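Local coordinates for protein glutamate racemase (Francisella tularensis subsp. tularensis, PDB 3OUT) that belongs to the aspartate/glutamate/hydantoin racemase family of two-lobed alpha/beta proteins and holds D-glutamic acid in a pocket that draws on both lobes, at residues R43-Y46 and G47-R51; L171-F174 and H175-I179. All blocks are in the same frame, centred on the assembly; numbering follows the deposited sequence. Where two conformers were deposited one is given.

Interaction 1 of 2, residues R43-Y46 and G47-R51; sequences RIPY and GTKSR. With DGL (D-glutamic acid), chain E.
Lys49 folds back over Pro45 and Tyr46 at the end of a type I beta turn, Tyr46 to Lys49, a worked example of a turn whose last side chain reaches back to the carbonyl just before it. The turn lies in the loop between strand 35-39 and helix 51-67, after a cis peptide bond that precedes Pro45. The turn's own bond runs from Lys49 N to Tyr46 O, 3.1 Å, the donor standing above the carbonyl plane. From here the lysine chain can be followed outward. CB rests against Tyr46 O at 3.6 Å, while CG has already reached Pro45 O, 3.2 Å away. CD swings out slightly, and CE returns to 3.2 Å from Pro45 O. Two bends, at chi2 (-60°) and chi4 (58°), curl the chain round this one oxygen and bring NZ to it as a hydrogen-bond donor at 2.9 Å, with a C=O...N angle of 149° and some tilt from the carbonyl plane. The ammonium is gripped from across a subunit interface too, since NZ also donates to Ala42 O and Ile44 O of the second subunit. Beside the lysine, Thr48 OG1 lies 3.7 Å from Pro45 CG, a van der Waals contact of the hydroxyl oxygen with the proline ring.

The Tyr46 ring meets that of Phe57, and its OH is hydrogen-bonded to Asp40. The first two amides of the turn, those of Tyr46 and Gly47, face the ligand pocket, where they take up one carboxylate of D-glutamic acid in a two-pronged grip. Tyr46 N donates to ligand atom O at 2.7 Å on a nearly straight path, and Gly47 N donates along a more bent one to OXT, 2.9 Å away.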
loop_
_atom_site.group_PDB
_atom_site.type_symbol
_atom_site.label_atom_id
_atom_site.label_comp_id
_atom_site.label_asym_id
_atom_site.label_seq_id
_atom_site.Cartn_x
_atom_site.Cartn_y
_atom_site.Cartn_z
ATOM N N ARG B 43 1.587 -8.035 -2.671
ATOM C CA ARG B 43 0.407 -8.228 -1.794
ATOM C C ARG B 43 -0.373 -9.507 -2.059
ATOM O O ARG B 43 -1.397 -9.744 -1.402
ATOM C CB ARG B 43 -0.492 -6.969 -1.875
ATOM C CG ARG B 43 0.259 -5.708 -1.640
ATOM C CD ARG B 43 -0.631 -4.455 -1.584
ATOM N NE ARG B 43 -1.285 -4.160 -2.861
ATOM C CZ ARG B 43 -1.803 -3.002 -3.201
ATOM N NH1 ARG B 43 -1.826 -1.972 -2.345
ATOM N NH2 ARG B 43 -2.388 -2.903 -4.404
ATOM N N ILE B 44 0.098 -10.346 -2.981
ATOM C CA ILE B 44 -0.459 -11.692 -3.146
ATOM C C ILE B 44 -0.264 -12.531 -1.862
ATOM O O ILE B 44 0.694 -12.343 -1.093
ATOM C CB ILE B 44 0.083 -12.440 -4.386
ATOM C CG1 ILE B 44 1.624 -12.578 -4.373
ATOM C CG2 ILE B 44 -0.460 -11.793 -5.676
ATOM C CD1 ILE B 44 2.175 -13.419 -5.578
ATOM N N PRO B 45 -1.167 -13.481 -1.620
ATOM C CA PRO B 45 -2.312 -13.842 -2.446
ATOM C C PRO B 45 -3.503 -12.927 -2.230
ATOM O O PRO B 45 -3.699 -12.378 -1.133
ATOM C CB PRO B 45 -2.657 -15.250 -1.967
ATOM C CG PRO B 45 -2.307 -15.195 -0.528
ATOM C CD PRO B 45 -1.080 -14.337 -0.440
ATOM N N TYR B 46 -4.341 -12.783 -3.248
ATOM C CA TYR B 46 -5.636 -12.149 -3.072
ATOM C C TYR B 46 -6.715 -13.147 -2.649
ATOM O O TYR B 46 -7.742 -12.749 -2.128
ATOM C CB TYR B 46 -6.083 -11.515 -4.380
ATOM C CG TYR B 46 -5.437 -10.214 -4.796
ATOM C CD1 TYR B 46 -4.124 -9.878 -4.450
ATOM C CD2 TYR B 46 -6.107 -9.358 -5.669
ATOM C CE1 TYR B 46 -3.535 -8.708 -4.928
ATOM C CE2 TYR B 46 -5.526 -8.183 -6.135
ATOM C CZ TYR B 46 -4.236 -7.867 -5.777
ATOM O OH TYR B 46 -3.746 -6.704 -6.316
ATOM N N GLY B 47 -6.475 -14.433 -2.872
ATOM C CA GLY B 47 -7.515 -15.450 -2.682
ATOM C C GLY B 47 -8.013 -15.612 -1.256
ATOM O O GLY B 47 -9.048 -16.251 -1.023
ATOM N N THR B 48 -7.243 -15.114 -0.291
ATOM C CA THR B 48 -7.558 -15.212 1.125
ATOM C C THR B 48 -7.834 -13.844 1.759
ATOM O O THR B 48 -7.881 -13.768 2.982
ATOM C CB THR B 48 -6.385 -15.896 1.879
ATOM O OG1 THR B 48 -5.210 -15.124 1.719
ATOM C CG2 THR B 48 -6.184 -17.301 1.332
ATOM N N LYS B 49 -8.017 -12.794 0.948
ATOM C CA LYS B 49 -8.256 -11.429 1.443
ATOM C C LYS B 49 -9.760 -11.109 1.369
ATOM O O LYS B 49 -10.524 -11.853 0.759
ATOM C CB LYS B 49 -7.404 -10.430 0.635
ATOM C CG LYS B 49 -5.870 -10.693 0.550
ATOM C CD LYS B 49 -5.184 -10.702 1.916
ATOM C CE LYS B 49 -3.747 -11.354 1.932
ATOM N NZ LYS B 49 -2.718 -10.715 0.994
ATOM N N SER B 50 -10.171 -10.029 2.008
ATOM C CA SER B 50 -11.563 -9.589 2.036
ATOM C C SER B 50 -12.006 -8.976 0.711
ATOM O O SER B 50 -11.191 -8.493 -0.096
ATOM C CB SER B 50 -11.803 -8.545 3.121
ATOM O OG SER B 50 -11.278 -7.290 2.740
ATOM N N ARG B 51 -13.307 -8.927 0.512
ATOM C CA ARG B 51 -13.831 -8.242 -0.675
ATOM C C ARG B 51 -13.424 -6.771 -0.719
ATOM O O ARG B 51 -13.087 -6.248 -1.802
ATOM C CB ARG B 51 -15.334 -8.358 -0.739
ATOM C CG ARG B 51 -15.856 -9.695 -1.119
ATOM C CD ARG B 51 -17.354 -9.520 -0.923
ATOM N NE ARG B 51 -18.261 -10.616 -1.158
ATOM C CZ ARG B 51 -18.478 -11.652 -0.360
ATOM N NH1 ARG B 51 -17.768 -11.879 0.745
ATOM N NH2 ARG B 51 -19.405 -12.499 -0.716
HETATM N N DGL E . -3.082 -15.286 -7.810
HETATM C CA DGL E . -4.072 -15.988 -6.920
HETATM C C DGL E . -4.129 -15.331 -5.571
HETATM O O DGL E . -3.680 -14.170 -5.443
HETATM C CB DGL E . -5.498 -15.988 -7.460
HETATM C CG DGL E . -5.655 -16.511 -8.895
HETATM C CD DGL E . -7.086 -16.762 -9.328
HETATM O OE1 DGL E . -8.003 -16.703 -8.488
HETATM O OE2 DGL E . -7.273 -17.069 -10.539
HETATM O OXT DGL E . -4.687 -15.912 -4.609
#

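Interaction 2 of 2, residues L171-F174 and H175-I179; sequences LSYF and HDKNI
Lys177 and Tyr173 meet at about a right angle, the end of the lysine lying over one face of the phenol ring. NZ stands 4.0 Å from the ring centroid, 28° off its normal, in a cation-pi contact, and CE adds a CH-pi contact above the same face. Two oxygens hold the ammonium there: Tyr173 O, 2.9 Å from NZ and nearly along the C=O axis, and Asp176 OD1, whose syn lone pair receives NZ at 2.9 Å in a salt bridge.

Tyr173 in turn presents its CD2 edge to Phe174, CD2 lying 3.8 Å above the centre of that ring, and the phenol swings to this side with CG anti to the backbone N (chi1 170°). Phe174 meets Ile179 obliquely, CD1 to CD1 at 4.0 Å.

Lys177 is the last residue of a type I beta turn, Phe174 to Lys177, in the connection from helix 161-171 to strand 181-184; Lys177 N closes it on Phe174 O at 3.0 Å. His175 lays one ring face towards Leu171 O, while its NE2 is hydrogen-bonded to Ile199 O. One water bridges Ser172 O and Asp176 N, and a second donates to Phe174 O at 2.7 Å while accepting from Ile179 N.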
loop_
_atom_site.group_PDB
_atom_site.type_symbol
_atom_site.label_atom_id
_atom_site.label_comp_id
_atom_site.label_asym_id
_atom_site.label_seq_id
_atom_site.Cartn_x
_atom_site.Cartn_y
_atom_site.Cartn_z
ATOM N N LEU B 171 -11.696 -32.413 -3.218
ATOM C CA LEU B 171 -12.528 -32.895 -4.347
ATOM C C LEU B 171 -13.504 -33.993 -3.969
ATOM O O LEU B 171 -14.414 -34.304 -4.752
ATOM C CB LEU B 171 -11.640 -33.374 -5.493
ATOM C CG LEU B 171 -10.739 -32.341 -6.145
ATOM C CD1 LEU B 171 -9.792 -32.990 -7.079
ATOM C CD2 LEU B 171 -11.564 -31.248 -6.857
ATOM N N SER B 172 -13.339 -34.570 -2.780
ATOM C CA SER B 172 -14.255 -35.612 -2.307
ATOM C C SER B 172 -15.694 -35.083 -2.210
ATOM O O SER B 172 -16.648 -35.848 -2.415
ATOM C CB SER B 172 -13.773 -36.177 -0.965
ATOM O OG SER B 172 -13.712 -35.162 0.014
ATOM N N TYR B 173 -15.848 -33.786 -1.924
ATOM C CA TYR B 173 -17.152 -33.121 -1.932
ATOM C C TYR B 173 -17.962 -33.426 -3.206
ATOM O O TYR B 173 -19.176 -33.443 -3.127
ATOM C CB TYR B 173 -16.976 -31.607 -1.773
ATOM C CG TYR B 173 -18.206 -30.762 -2.007
ATOM C CD1 TYR B 173 -19.222 -30.714 -1.079
ATOM C CD2 TYR B 173 -18.339 -29.982 -3.155
ATOM C CE1 TYR B 173 -20.347 -29.912 -1.289
ATOM C CE2 TYR B 173 -19.450 -29.195 -3.365
ATOM C CZ TYR B 173 -20.443 -29.159 -2.438
ATOM O OH TYR B 173 -21.538 -28.369 -2.628
ATOM N N PHE B 174 -17.292 -33.641 -4.345
ATOM C CA PHE B 174 -17.979 -33.788 -5.636
ATOM C C PHE B 174 -18.363 -35.222 -5.965
ATOM O O PHE B 174 -19.066 -35.453 -6.930
ATOM C CB PHE B 174 -17.128 -33.241 -6.785
ATOM C CG PHE B 174 -16.867 -31.769 -6.676
ATOM C CD1 PHE B 174 -17.835 -30.869 -7.020
ATOM C CD2 PHE B 174 -15.646 -31.302 -6.240
ATOM C CE1 PHE B 174 -17.607 -29.501 -6.928
ATOM C CE2 PHE B 174 -15.399 -29.955 -6.126
ATOM C CZ PHE B 174 -16.384 -29.049 -6.470
ATOM N N HIS B 175 -17.881 -36.188 -5.194
ATOM C CA HIS B 175 -18.045 -37.583 -5.639
ATOM C C HIS B 175 -19.507 -38.009 -5.791
ATOM O O HIS B 175 -19.826 -38.747 -6.728
ATOM C CB HIS B 175 -17.279 -38.555 -4.751
ATOM C CG HIS B 175 -15.822 -38.608 -5.066
ATOM N ND1 HIS B 175 -14.846 -38.686 -4.091
ATOM C CD2 HIS B 175 -15.170 -38.580 -6.252
ATOM C CE1 HIS B 175 -13.655 -38.704 -4.665
ATOM N NE2 HIS B 175 -13.823 -38.635 -5.976
ATOM N N ASP B 176 -20.386 -37.534 -4.924
ATOM C CA ASP B 176 -21.810 -37.899 -5.033
ATOM C C ASP B 176 -22.655 -36.887 -5.832
ATOM O O ASP B 176 -23.882 -37.008 -5.846
ATOM C CB ASP B 176 -22.427 -38.094 -3.630
ATOM C CG ASP B 176 -22.570 -36.800 -2.861
ATOM O OD1 ASP B 176 -21.975 -35.801 -3.261
ATOM O OD2 ASP B 176 -23.267 -36.776 -1.832
ATOM N N LYS B 177 -22.033 -35.904 -6.495
ATOM C CA LYS B 177 -22.808 -34.793 -7.081
ATOM C C LYS B 177 -23.129 -34.971 -8.559
ATOM O O LYS B 177 -23.878 -34.166 -9.116
ATOM C CB LYS B 177 -22.068 -33.440 -6.918
ATOM C CG LYS B 177 -21.687 -33.032 -5.483
ATOM C CD LYS B 177 -22.892 -33.022 -4.543
ATOM C CE LYS B 177 -22.625 -32.264 -3.245
ATOM N NZ LYS B 177 -21.871 -33.062 -2.239
ATOM N N ASN B 178 -22.553 -35.985 -9.203
ATOM C CA ASN B 178 -22.790 -36.255 -10.609
ATOM C C ASN B 178 -22.545 -35.017 -11.495
ATOM O O ASN B 178 -23.332 -34.693 -12.402
ATOM C CB ASN B 178 -24.221 -36.794 -10.815
ATOM C CG ASN B 178 -24.520 -38.009 -9.961
ATOM O OD1 ASN B 178 -23.797 -39.009 -10.015
ATOM N ND2 ASN B 178 -25.593 -37.931 -9.156
ATOM N N ILE B 179 -21.436 -34.321 -11.252
ATOM C CA ILE B 179 -21.097 -33.185 -12.119
ATOM C C ILE B 179 -20.671 -33.640 -13.526
ATOM O O ILE B 179 -20.024 -34.694 -13.711
ATOM C CB ILE B 179 -20.036 -32.217 -11.460
ATOM C CG1 ILE B 179 -18.621 -32.774 -11.540
ATOM C CG2 ILE B 179 -20.435 -31.878 -10.023
ATOM C CD1 ILE B 179 -17.526 -31.804 -10.864
HETATM O O HOH W 1 -19.201 -36.971 -2.535
HETATM O O HOH W 2 -19.378 -35.726 -9.575
#

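Interaction 1 comes first along the chain and closes before interaction 2 opens; their centres are 27 Å apart and their nearest atoms about 16 Å, without touching. Each lies in a loop next to a different parallel sheet: residues 43-51 lead out of strand 35-39 of the six-stranded sheet, residues 171-179 lead into strand 181-184 of the four-stranded one. The same device recurs in both, a type I turn ending in a lysine that donates to the carbonyl four residues back. Their settings differ: the first turn joins the ligand pocket and a subunit interface, whereas the second touches no other chain, although the strand after it runs on towards the pocket residues Cys186, Thr187 and His188.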